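Local coordinates for 5-carboxymethyl-2-hydroxymuconate semialdehyde dehydrogenase (PDB 2D4E), which probably catalyses the NAD-dependent oxidation of 5-carboxymethyl-2-hydroxymuconate semialdehyde to the corresponding acid, as a member of the aldehyde dehydrogenase family, at residues T433-A438 / K479-R484; T246-T251 / S269-G274; A69-H74 / H239-L244; N191-K196 / G220-V225. All coordinates share one frame; numbering follows the deposited sequence.

Interaction 1 (T433-A438 / K479-R484); sequences TKYGLA and KGSGDR
Lys479 lies across the loop Thr433-Gly436 and meets it with almost every atom of its side chain. Lys479 CB sits 3.3 Å from Lys434 O. With CG anti to its own carbonyl carbon (chi1 -66°) and the chain fully extended beyond, Lys479 CD passes 3.2 Å from Tyr435 O, and CE lies about equally far from the carbonyl oxygens of Thr433 and Tyr435. At the tip, Lys479 NZ donates to Thr433 O at 3.1 Å, nearly in line with the C=O bond (164° at the oxygen). A water also bridges NZ and Tyr435 O, and the ammonium group forms a salt bridge with Glu457, so an otherwise exposed lysine is tied to three different partners.

Beside this, the backbones bond directly, Gly480 N reaching Lys434 O at 2.8 Å. Ser481 OG, turned back beside its own backbone N, accepts from Gly436 N at 2.8 Å in a nearly straight bond (166° at the hydrogen) and hydrogen-bonds onward with Gly273 O. The Ser481 hydroxyl also lies near the plane of the Tyr435 ring, at its edge, and its OG touches Leu437 CB at 3.6 Å. Thr433 OG1 accepts from Tyr435 N, an ST turn that shapes the start of the first segment.

Leu437 belongs to the NAD pocket and also packs on Cys305 and Thr306. The contact thus joins the loop between helix 423-431 and strand 438-442 to the loop that leads from strand 460-463 to helix 488-495, beside the end of strand 267-271.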
# COMPACT_ATOMS: atom_id res chain seq x y z
N THR C 433 24.40 6.06 -22.48
CA THR C 433 24.33 4.83 -23.27
C THR C 433 22.85 4.61 -23.51
O THR C 433 22.02 5.24 -22.86
CB THR C 433 24.89 3.56 -22.55
OG1 THR C 433 23.93 3.06 -21.61
CG2 THR C 433 26.20 3.88 -21.85
N LYS C 434 22.52 3.73 -24.45
CA LYS C 434 21.12 3.46 -24.74
C LYS C 434 20.52 2.48 -23.74
O LYS C 434 19.32 2.17 -23.79
CB LYS C 434 20.97 2.91 -26.16
CG LYS C 434 21.63 1.57 -26.39
CD LYS C 434 21.22 0.98 -27.74
CE LYS C 434 21.74 -0.44 -27.91
NZ LYS C 434 21.13 -1.10 -29.10
N TYR C 435 21.35 1.99 -22.82
CA TYR C 435 20.90 1.03 -21.83
C TYR C 435 20.61 1.66 -20.47
O TYR C 435 20.86 2.85 -20.25
CB TYR C 435 21.94 -0.09 -21.67
CG TYR C 435 22.12 -0.93 -22.92
CD1 TYR C 435 23.30 -0.86 -23.67
CD2 TYR C 435 21.12 -1.80 -23.35
CE1 TYR C 435 23.47 -1.63 -24.82
CE2 TYR C 435 21.27 -2.57 -24.50
CZ TYR C 435 22.45 -2.49 -25.23
OH TYR C 435 22.60 -3.24 -26.37
N GLY C 436 20.06 0.85 -19.56
CA GLY C 436 19.74 1.33 -18.24
C GLY C 436 19.23 0.23 -17.34
O GLY C 436 18.12 0.31 -16.80
N LEU C 437 20.03 -0.82 -17.17
CA LEU C 437 19.64 -1.94 -16.31
C LEU C 437 20.12 -1.70 -14.87
O LEU C 437 19.32 -1.42 -13.99
CB LEU C 437 20.22 -3.25 -16.87
CG LEU C 437 19.80 -4.54 -16.17
CD1 LEU C 437 18.27 -4.62 -16.09
CD2 LEU C 437 20.37 -5.73 -16.92
N ALA C 438 21.42 -1.81 -14.64
CA ALA C 438 21.97 -1.59 -13.30
C ALA C 438 23.07 -0.54 -13.28
O ALA C 438 23.52 -0.05 -14.31
CB ALA C 438 22.49 -2.90 -12.73
N LYS C 479 15.02 2.60 -20.45
CA LYS C 479 15.63 2.79 -21.77
C LYS C 479 15.63 1.48 -22.55
O LYS C 479 14.65 0.74 -22.53
CB LYS C 479 17.07 3.28 -21.62
CG LYS C 479 17.24 4.66 -21.02
CD LYS C 479 18.71 5.01 -21.05
CE LYS C 479 18.99 6.42 -20.61
NZ LYS C 479 20.46 6.63 -20.58
N GLY C 480 16.74 1.19 -23.22
CA GLY C 480 16.85 -0.03 -24.01
C GLY C 480 17.01 -1.32 -23.21
O GLY C 480 17.21 -2.39 -23.79
N SER C 481 16.90 -1.24 -21.88
CA SER C 481 17.06 -2.44 -21.06
C SER C 481 15.74 -3.13 -20.76
O SER C 481 15.71 -4.13 -20.04
CB SER C 481 17.78 -2.10 -19.75
OG SER C 481 19.14 -1.80 -20.01
N GLY C 482 14.65 -2.61 -21.31
CA GLY C 482 13.36 -3.24 -21.09
C GLY C 482 12.32 -2.36 -20.44
O GLY C 482 12.45 -1.14 -20.36
N ASP C 483 11.27 -3.01 -19.96
CA ASP C 483 10.18 -2.31 -19.31
C ASP C 483 9.46 -3.29 -18.39
O ASP C 483 9.69 -4.50 -18.46
CB ASP C 483 9.23 -1.75 -20.38
CG ASP C 483 8.13 -0.90 -19.79
OD1 ASP C 483 8.42 -0.05 -18.92
OD2 ASP C 483 6.96 -1.07 -20.21
N ARG C 484 8.60 -2.76 -17.52
CA ARG C 484 7.86 -3.58 -16.56
C ARG C 484 8.82 -4.05 -15.48
O ARG C 484 10.03 -3.88 -15.59
CB ARG C 484 7.25 -4.80 -17.25
CG ARG C 484 6.34 -4.48 -18.42
CD ARG C 484 4.92 -4.32 -17.96
NE ARG C 484 3.98 -4.22 -19.08
CZ ARG C 484 2.67 -4.10 -18.93
NH1 ARG C 484 2.15 -4.07 -17.71
NH2 ARG C 484 1.88 -3.99 -19.99
O HOH W 1 21.13 4.68 -18.35

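Interaction 2 (T246-T251 / S269-G274); sequences TLTGET and SPELGG. With NA (sodium ion), chain J; NAD (nicotinamide-adenine-dinucleotide), chain K.
This is a parallel strand pairing at one border of the five-stranded cofactor-binding sheet, formed by strands 244-248 and 267-271 of a beta-alpha-beta unit around helix 251-261. The short axes run 4.7 Å apart at only 7°. Leu247 O accepts from Glu271 N at 2.8 Å, whereas the bond from Leu247 N to Ser269 O is weak; Gly249 N then donates to Glu271 O.

Past the strand ends, Thr251 OG1 accepts from Gly273 N and also bonds Gly480 O. The Leu247 and Leu272 side chains cross at about a right angle, meeting through their CD2 atoms. Thr248 and Glu271 point the same way, side by side; the Glu271 carboxylate forms a salt bridge with Arg182 and a hydrogen bond with Trp181.

NAD lies along the strand ends. Its carboxamide N7N donates to Leu272 O at 3.1 Å, and Thr248 CG2 reaches 3.3 Å from the nicotinamide C4N. Glu250 N donates to phosphate oxygen O2A. Glu250 OE1 coordinates the sodium ion, which three NAD oxygens also bind, and accepts from Arg355. One main-chain bond each holds the carboxamide and a phosphate oxygen; the sodium, between the Glu250 carboxylate and the diphosphate, probably offsets part of the negative charge of both.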
# COMPACT_ATOMS: atom_id res chain seq x y z
N THR C 246 6.78 -12.96 -21.96
CA THR C 246 7.91 -12.45 -21.20
C THR C 246 9.11 -12.70 -22.10
O THR C 246 9.19 -13.73 -22.77
CB THR C 246 8.14 -13.19 -19.85
OG1 THR C 246 8.53 -14.54 -20.11
CG2 THR C 246 6.87 -13.18 -19.01
N LEU C 247 10.04 -11.76 -22.14
CA LEU C 247 11.22 -11.93 -22.95
C LEU C 247 12.45 -11.50 -22.18
O LEU C 247 12.50 -10.42 -21.61
CB LEU C 247 11.13 -11.13 -24.24
CG LEU C 247 12.43 -11.07 -25.05
CD1 LEU C 247 12.83 -12.48 -25.51
CD2 LEU C 247 12.25 -10.16 -26.25
N THR C 248 13.44 -12.38 -22.17
CA THR C 248 14.70 -12.10 -21.52
C THR C 248 15.73 -12.38 -22.61
O THR C 248 15.97 -13.53 -22.98
CB THR C 248 14.91 -13.03 -20.31
OG1 THR C 248 13.84 -12.83 -19.38
CG2 THR C 248 16.22 -12.70 -19.62
N GLY C 249 16.30 -11.30 -23.15
CA GLY C 249 17.27 -11.44 -24.23
C GLY C 249 17.80 -10.10 -24.70
O GLY C 249 17.76 -9.12 -23.96
N GLU C 250 18.30 -10.06 -25.93
CA GLU C 250 18.87 -8.85 -26.49
C GLU C 250 17.83 -7.80 -26.81
O GLU C 250 16.67 -8.11 -27.12
CB GLU C 250 19.67 -9.17 -27.75
CG GLU C 250 20.72 -10.24 -27.55
CD GLU C 250 21.65 -10.38 -28.74
OE1 GLU C 250 22.17 -11.49 -28.96
OE2 GLU C 250 21.88 -9.38 -29.44
N THR C 251 18.25 -6.54 -26.73
CA THR C 251 17.37 -5.42 -27.00
C THR C 251 16.79 -5.49 -28.41
O THR C 251 15.61 -5.20 -28.63
CB THR C 251 18.13 -4.10 -26.81
OG1 THR C 251 18.63 -4.03 -25.47
CG2 THR C 251 17.22 -2.91 -27.08
N SER C 269 6.67 -8.19 -21.21
CA SER C 269 7.48 -7.89 -20.03
C SER C 269 8.93 -8.21 -20.38
O SER C 269 9.46 -9.25 -20.00
CB SER C 269 7.03 -8.76 -18.85
OG SER C 269 7.86 -8.53 -17.72
N PRO C 270 9.59 -7.30 -21.11
CA PRO C 270 10.97 -7.50 -21.53
C PRO C 270 12.09 -7.08 -20.58
O PRO C 270 12.09 -5.98 -20.04
CB PRO C 270 11.04 -6.74 -22.85
CG PRO C 270 10.22 -5.53 -22.54
CD PRO C 270 9.02 -6.09 -21.76
N GLU C 271 13.04 -7.99 -20.41
CA GLU C 271 14.24 -7.77 -19.61
C GLU C 271 15.30 -7.93 -20.69
O GLU C 271 15.62 -9.05 -21.11
CB GLU C 271 14.37 -8.84 -18.52
CG GLU C 271 13.28 -8.75 -17.46
CD GLU C 271 13.34 -9.88 -16.45
OE1 GLU C 271 13.84 -10.96 -16.82
OE2 GLU C 271 12.88 -9.69 -15.30
N LEU C 272 15.80 -6.81 -21.18
CA LEU C 272 16.75 -6.82 -22.29
C LEU C 272 18.22 -6.55 -21.93
O LEU C 272 18.64 -6.78 -20.80
CB LEU C 272 16.24 -5.84 -23.35
CG LEU C 272 14.72 -5.99 -23.61
CD1 LEU C 272 14.23 -4.89 -24.54
CD2 LEU C 272 14.41 -7.37 -24.21
N GLY C 273 18.97 -6.06 -22.91
CA GLY C 273 20.39 -5.81 -22.73
C GLY C 273 20.82 -4.80 -21.68
O GLY C 273 20.01 -4.11 -21.08
N GLY C 274 22.13 -4.73 -21.46
CA GLY C 274 22.66 -3.79 -20.49
C GLY C 274 24.12 -3.46 -20.74
O GLY C 274 24.82 -4.17 -21.47
NA NA J . 21.61 -13.69 -28.90
PA NAD K . 18.40 -13.71 -27.78
O1A NAD K . 18.71 -13.95 -29.19
O2A NAD K . 17.53 -12.54 -27.59
O5B NAD K . 17.66 -14.96 -27.05
C5B NAD K . 16.54 -14.84 -26.11
C4B NAD K . 15.41 -15.71 -26.63
O4B NAD K . 14.93 -15.02 -27.80
C3B NAD K . 15.85 -17.11 -27.15
O3B NAD K . 15.09 -18.15 -26.51
C2B NAD K . 15.62 -17.00 -28.66
O2B NAD K . 15.27 -18.26 -29.28
C1B NAD K . 14.51 -15.96 -28.72
N9A NAD K . 14.43 -15.31 -30.02
C8A NAD K . 15.45 -14.88 -30.85
N7A NAD K . 15.01 -14.31 -32.00
C5A NAD K . 13.62 -14.39 -31.87
C6A NAD K . 12.54 -13.97 -32.74
N6A NAD K . 12.75 -13.38 -33.92
N1A NAD K . 11.25 -14.20 -32.28
C2A NAD K . 11.05 -14.82 -31.05
N3A NAD K . 11.97 -15.24 -30.19
C4A NAD K . 13.24 -15.00 -30.65
O3 NAD K . 19.73 -13.57 -27.05
PN NAD K . 20.56 -14.30 -25.91
O1N NAD K . 21.89 -14.56 -26.50
O2N NAD K . 19.81 -15.47 -25.44
O5D NAD K . 20.60 -13.03 -25.02
C5D NAD K . 21.54 -12.71 -24.02
C4D NAD K . 20.96 -11.37 -23.70
O4D NAD K . 19.91 -11.44 -22.71
C3D NAD K . 21.93 -10.27 -23.31
O3D NAD K . 21.75 -9.05 -24.06
C2D NAD K . 21.64 -10.14 -21.82
O2D NAD K . 22.00 -8.82 -21.34
C1D NAD K . 20.16 -10.44 -21.77
N1N NAD K . 19.68 -10.85 -20.44
C2N NAD K . 18.95 -9.86 -19.81
C3N NAD K . 18.48 -10.16 -18.54
C7N NAD K . 17.67 -9.15 -17.72
O7N NAD K . 17.29 -9.48 -16.62
N7N NAD K . 17.42 -7.93 -18.22
C4N NAD K . 18.75 -11.46 -17.90
C5N NAD K . 19.52 -12.37 -18.68
C6N NAD K . 20.02 -12.14 -19.93

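Interaction 3 (A69-H74 / H239-L244); sequences AAKAAH and HPLVPL
Ala70 CB presses onto the face of the His239 imidazole, and here the contact is tightest. The methyl carbon of Ala70 stands 3.4 Å from the His239 ring centroid, exactly on the ring normal, so all five ring atoms are equally distant from it: a CH-pi contact. The ring's rotation is fixed from its edges. His239 ND1 accepts from Leu241 N at 2.9 Å with the donor only 2° out of the ring plane, and NE2 hydrogen-bonds with Asp67, whose carboxylate also forms a salt bridge with Lys71. The ND1 bond lies within the type I turn His239-Val242, whose backbone bond from Val242 N to His239 O is weak. Val242 CG2 adds apolar packing, 3.8 Å from Ala70 CB, on the buried side.

Toward the outside the fit is looser. Leu241, with CG anti to its carbonyl carbon (chi1 -64°), spreads its two methyls between helix residues. Leu241 CD2 sits over the centre of one face of the His74 ring, 4.0 Å from its centroid and 11° off the normal, while Leu241 CD1 lies 4.0 Å from Lys71 CG, against the aliphatic part of that exposed lysine. No direct hydrogen bond crosses between the segments. A water bridges them instead, held 2.7 Å from His74 ND1 in the plane of the ring and donating to Leu241 O.

Helix 63-80 therefore rests on the turn through one row of side chains, Ala70 and His74 with Lys71 at the margin. The turn itself links helix 229-238 to strand 244-248, while Ala69 and Ala73 of the same helix pack on strands 193-196 and 222-224.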
# COMPACT_ATOMS: atom_id res chain seq x y z
N ALA C 69 0.88 -26.43 -28.27
CA ALA C 69 1.22 -25.98 -26.92
C ALA C 69 0.30 -24.84 -26.48
O ALA C 69 -0.19 -24.84 -25.36
CB ALA C 69 2.67 -25.52 -26.87
N ALA C 70 0.08 -23.88 -27.37
CA ALA C 70 -0.78 -22.74 -27.06
C ALA C 70 -2.22 -23.19 -26.80
O ALA C 70 -2.87 -22.73 -25.86
CB ALA C 70 -0.74 -21.73 -28.22
N LYS C 71 -2.71 -24.11 -27.62
CA LYS C 71 -4.07 -24.63 -27.44
C LYS C 71 -4.17 -25.33 -26.09
O LYS C 71 -5.18 -25.22 -25.40
CB LYS C 71 -4.42 -25.62 -28.55
CG LYS C 71 -4.86 -24.97 -29.85
CD LYS C 71 -5.03 -26.01 -30.95
CE LYS C 71 -5.83 -25.45 -32.11
NZ LYS C 71 -5.35 -24.09 -32.48
N ALA C 72 -3.12 -26.04 -25.71
CA ALA C 72 -3.11 -26.75 -24.44
C ALA C 72 -3.14 -25.76 -23.27
O ALA C 72 -3.90 -25.93 -22.32
CB ALA C 72 -1.87 -27.65 -24.35
N ALA C 73 -2.31 -24.72 -23.35
CA ALA C 73 -2.26 -23.72 -22.28
C ALA C 73 -3.60 -23.01 -22.19
O ALA C 73 -4.12 -22.76 -21.10
CB ALA C 73 -1.15 -22.71 -22.56
N HIS C 74 -4.17 -22.69 -23.35
CA HIS C 74 -5.45 -22.00 -23.41
C HIS C 74 -6.57 -22.86 -22.81
O HIS C 74 -7.33 -22.40 -21.96
CB HIS C 74 -5.81 -21.65 -24.85
CG HIS C 74 -7.18 -21.08 -25.01
ND1 HIS C 74 -7.50 -19.78 -24.65
CD2 HIS C 74 -8.33 -21.63 -25.46
CE1 HIS C 74 -8.78 -19.57 -24.87
NE2 HIS C 74 -9.31 -20.68 -25.36
N HIS C 239 1.21 -16.35 -31.88
CA HIS C 239 -0.01 -17.09 -31.57
C HIS C 239 -1.08 -16.32 -30.81
O HIS C 239 -0.82 -15.78 -29.73
CB HIS C 239 0.31 -18.39 -30.83
CG HIS C 239 -0.74 -19.44 -30.98
ND1 HIS C 239 -2.02 -19.29 -30.49
CD2 HIS C 239 -0.72 -20.62 -31.64
CE1 HIS C 239 -2.74 -20.33 -30.84
NE2 HIS C 239 -1.98 -21.16 -31.53
N PRO C 240 -2.30 -16.28 -31.36
CA PRO C 240 -3.46 -15.59 -30.78
C PRO C 240 -3.98 -16.10 -29.44
O PRO C 240 -4.78 -15.41 -28.80
CB PRO C 240 -4.51 -15.69 -31.90
CG PRO C 240 -4.19 -16.99 -32.54
CD PRO C 240 -2.67 -16.97 -32.61
N LEU C 241 -3.56 -17.28 -29.01
CA LEU C 241 -4.04 -17.79 -27.74
C LEU C 241 -3.10 -17.52 -26.56
O LEU C 241 -3.38 -17.91 -25.43
CB LEU C 241 -4.33 -19.29 -27.84
CG LEU C 241 -5.44 -19.69 -28.82
CD1 LEU C 241 -5.63 -21.19 -28.79
CD2 LEU C 241 -6.75 -18.99 -28.45
N VAL C 242 -1.98 -16.84 -26.82
CA VAL C 242 -1.02 -16.52 -25.77
C VAL C 242 -0.92 -15.00 -25.67
O VAL C 242 -0.02 -14.38 -26.24
CB VAL C 242 0.37 -17.13 -26.09
CG1 VAL C 242 1.34 -16.86 -24.94
CG2 VAL C 242 0.23 -18.63 -26.33
N PRO C 243 -1.84 -14.38 -24.91
CA PRO C 243 -1.89 -12.93 -24.72
C PRO C 243 -0.71 -12.27 -24.01
O PRO C 243 -0.44 -11.09 -24.25
CB PRO C 243 -3.21 -12.74 -23.97
CG PRO C 243 -3.29 -13.97 -23.12
CD PRO C 243 -2.85 -15.06 -24.08
N LEU C 244 -0.02 -13.02 -23.16
CA LEU C 244 1.12 -12.47 -22.43
C LEU C 244 2.45 -13.08 -22.88
O LEU C 244 2.55 -14.29 -23.15
CB LEU C 244 0.94 -12.68 -20.92
CG LEU C 244 0.15 -11.62 -20.15
CD1 LEU C 244 -1.27 -11.46 -20.71
CD2 LEU C 244 0.11 -12.03 -18.68
O HOH W 2 -5.78 -17.76 -24.14

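Interaction 4 (N191-K196 / G220-V225); sequences NTVVLK and GVFNLV. With NAD (nicotinamide-adenine-dinucleotide), chain K.
Val193 O is gripped twice by Asn223. Asn223 N donates to Val193 O at 2.8 Å and Asn223 ND2 to the same Val193 O at 3.0 Å, and the two approach from opposite faces of the carbonyl plane, each tilted about 30° from it. CG of Asn223 stands beside its own backbone N (chi1 -54°), which brings the amide back over the neighbouring strand. Asn223 ND2 also donates to Gly220 O at 2.8 Å, lying above that carbonyl plane, and OD1 is bonded to Ala32 N, so both ends of this buried amide are satisfied.

Around this point the strands pair in parallel, with axes 4.5 Å apart at 24°. The ladder runs from Val193 N donating to Val221 O, through Leu195 N to Asn223 O, to Val225 N and Leu195 O at its far end.

On the face carrying Val193, Leu195, Phe222 and Leu224, the phenyl ring of Phe222 folds back toward the partner strand. Leu195 CD2 meets its edge near the ring plane, 3.9 Å from Phe222 CZ, and Val193 CG1 approaches Phe222 CD2 obliquely at the same distance. Lys196, bent at chi2 and chi3, lays CG and CD each 3.5 Å from Val225 O, and Lys196 NZ donates to the adenosine ribose of NAD, at 2.8 Å to O2B and weakly to O3B, and also bonds Gly227 O.

Helix 203-214 connects the two strands in a beta-alpha-beta crossover. That helix and helix 175-188 pack on the Phe222 face, helix 63-80 lies against Asn223, and strand 166-169 continues the sheet beyond 193-196.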
# COMPACT_ATOMS: atom_id res chain seq x y z
N ASN C 191 -1.91 -18.37 -14.09
CA ASN C 191 -1.78 -18.43 -15.54
C ASN C 191 -1.14 -19.75 -15.99
O ASN C 191 -0.45 -20.40 -15.21
CB ASN C 191 -0.92 -17.27 -16.06
CG ASN C 191 -1.54 -15.92 -15.76
OD1 ASN C 191 -2.69 -15.67 -16.11
ND2 ASN C 191 -0.78 -15.05 -15.11
N THR C 192 -1.39 -20.13 -17.24
CA THR C 192 -0.80 -21.34 -17.79
C THR C 192 0.45 -20.89 -18.54
O THR C 192 0.62 -19.70 -18.82
CB THR C 192 -1.77 -22.08 -18.74
OG1 THR C 192 -2.24 -21.18 -19.75
CG2 THR C 192 -2.95 -22.64 -17.96
N VAL C 193 1.31 -21.84 -18.90
CA VAL C 193 2.58 -21.49 -19.53
C VAL C 193 3.06 -22.30 -20.74
O VAL C 193 2.79 -23.49 -20.86
CB VAL C 193 3.69 -21.56 -18.46
CG1 VAL C 193 5.06 -21.31 -19.08
CG2 VAL C 193 3.39 -20.57 -17.34
N VAL C 194 3.77 -21.61 -21.62
CA VAL C 194 4.40 -22.23 -22.78
C VAL C 194 5.81 -21.65 -22.81
O VAL C 194 6.01 -20.47 -23.13
CB VAL C 194 3.70 -21.88 -24.12
CG1 VAL C 194 4.51 -22.47 -25.27
CG2 VAL C 194 2.28 -22.44 -24.15
N LEU C 195 6.79 -22.47 -22.45
CA LEU C 195 8.19 -22.04 -22.42
C LEU C 195 8.93 -22.35 -23.72
O LEU C 195 8.79 -23.44 -24.28
CB LEU C 195 8.90 -22.73 -21.25
CG LEU C 195 10.42 -22.58 -21.14
CD1 LEU C 195 10.78 -21.14 -20.80
CD2 LEU C 195 10.94 -23.52 -20.06
N LYS C 196 9.70 -21.38 -24.20
CA LYS C 196 10.50 -21.54 -25.42
C LYS C 196 11.91 -21.09 -25.02
O LYS C 196 12.24 -19.91 -25.09
CB LYS C 196 9.97 -20.65 -26.56
CG LYS C 196 10.19 -21.21 -27.96
CD LYS C 196 11.66 -21.56 -28.25
CE LYS C 196 12.53 -20.32 -28.38
NZ LYS C 196 13.98 -20.63 -28.51
N GLY C 220 -1.47 -29.51 -19.59
CA GLY C 220 -1.69 -28.24 -20.26
C GLY C 220 -1.27 -27.01 -19.49
O GLY C 220 -1.06 -25.95 -20.09
N VAL C 221 -1.15 -27.12 -18.17
CA VAL C 221 -0.76 -25.97 -17.37
C VAL C 221 0.64 -25.49 -17.74
O VAL C 221 0.87 -24.29 -17.86
CB VAL C 221 -0.83 -26.31 -15.87
CG1 VAL C 221 -0.26 -25.15 -15.04
CG2 VAL C 221 -2.28 -26.57 -15.48
N PHE C 222 1.57 -26.43 -17.94
CA PHE C 222 2.93 -26.07 -18.34
C PHE C 222 3.34 -26.82 -19.61
O PHE C 222 3.30 -28.05 -19.65
CB PHE C 222 3.94 -26.35 -17.23
CG PHE C 222 5.37 -26.11 -17.64
CD1 PHE C 222 6.14 -27.14 -18.17
CD2 PHE C 222 5.93 -24.84 -17.55
CE1 PHE C 222 7.45 -26.92 -18.60
CE2 PHE C 222 7.24 -24.60 -17.97
CZ PHE C 222 8.00 -25.64 -18.50
N ASN C 223 3.72 -26.07 -20.63
CA ASN C 223 4.13 -26.65 -21.91
C ASN C 223 5.49 -26.15 -22.32
O ASN C 223 5.88 -25.03 -22.01
CB ASN C 223 3.12 -26.29 -22.99
CG ASN C 223 1.71 -26.65 -22.60
OD1 ASN C 223 1.24 -27.75 -22.91
ND2 ASN C 223 1.04 -25.75 -21.89
N LEU C 224 6.22 -27.00 -23.04
CA LEU C 224 7.55 -26.68 -23.50
C LEU C 224 7.73 -26.98 -24.98
O LEU C 224 7.35 -28.04 -25.46
CB LEU C 224 8.58 -27.48 -22.70
CG LEU C 224 9.96 -27.62 -23.33
CD1 LEU C 224 10.64 -26.26 -23.40
CD2 LEU C 224 10.79 -28.61 -22.52
N VAL C 225 8.31 -26.02 -25.70
CA VAL C 225 8.59 -26.21 -27.12
C VAL C 225 10.03 -25.79 -27.38
O VAL C 225 10.38 -24.62 -27.22
CB VAL C 225 7.65 -25.36 -28.00
CG1 VAL C 225 7.96 -25.62 -29.47
CG2 VAL C 225 6.19 -25.70 -27.71
PA NAD K . 18.40 -13.71 -27.78
O1A NAD K . 18.71 -13.95 -29.19
O2A NAD K . 17.53 -12.54 -27.59
O5B NAD K . 17.66 -14.96 -27.05
C5B NAD K . 16.54 -14.84 -26.11
C4B NAD K . 15.41 -15.71 -26.63
O4B NAD K . 14.93 -15.02 -27.80
C3B NAD K . 15.85 -17.11 -27.15
O3B NAD K . 15.09 -18.15 -26.51
C2B NAD K . 15.62 -17.00 -28.66
O2B NAD K . 15.27 -18.26 -29.28
C1B NAD K . 14.51 -15.96 -28.72
N9A NAD K . 14.43 -15.31 -30.02
C8A NAD K . 15.45 -14.88 -30.85
N7A NAD K . 15.01 -14.31 -32.00
C5A NAD K . 13.62 -14.39 -31.87
C6A NAD K . 12.54 -13.97 -32.74
N6A NAD K . 12.75 -13.38 -33.92
N1A NAD K . 11.25 -14.20 -32.28
C2A NAD K . 11.05 -14.82 -31.05
N3A NAD K . 11.97 -15.24 -30.19
C4A NAD K . 13.24 -15.00 -30.65
O3 NAD K . 19.73 -13.57 -27.05
PN NAD K . 20.56 -14.30 -25.91
O1N NAD K . 21.89 -14.56 -26.50
O2N NAD K . 19.81 -15.47 -25.44
O5D NAD K . 20.60 -13.03 -25.02
C5D NAD K . 21.54 -12.71 -24.02
C4D NAD K . 20.96 -11.37 -23.70
O4D NAD K . 19.91 -11.44 -22.71
C3D NAD K . 21.93 -10.27 -23.31
O3D NAD K . 21.75 -9.05 -24.06
C2D NAD K . 21.64 -10.14 -21.82
O2D NAD K . 22.00 -8.82 -21.34
C1D NAD K . 20.16 -10.44 -21.77
N1N NAD K . 19.68 -10.85 -20.44
C2N NAD K . 18.95 -9.86 -19.81
C3N NAD K . 18.48 -10.16 -18.54
C7N NAD K . 17.67 -9.15 -17.72
O7N NAD K . 17.29 -9.48 -16.62
N7N NAD K . 17.42 -7.93 -18.22
C4N NAD K . 18.75 -11.46 -17.90
C5N NAD K . 19.52 -12.37 -18.68
C6N NAD K . 20.02 -12.14 -19.93

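From the N terminus, helix 63-80 opens interaction 3, which closes only at 239-244, a loop of some 165 residues. Interaction 4 (191-196 with 220-225) is nested inside it, and the two touch, Ala73 O hydrogen-bonding to Thr192 OG1. The chain then runs straight from 239-244 into interaction 2, which closes a short loop around helix 251-261. Interaction 1 follows in series, its loops bonding to interaction 2 at Thr251, the start of helix 251-261, and at Gly273, past the end of strand 267-271. Interactions 2 and 4 lie toward opposite borders of one parallel sheet, centres about 19 Å apart, and both reach the same NAD; interaction 1 ties that sheet to the part built on strands 438-442 and 460-463.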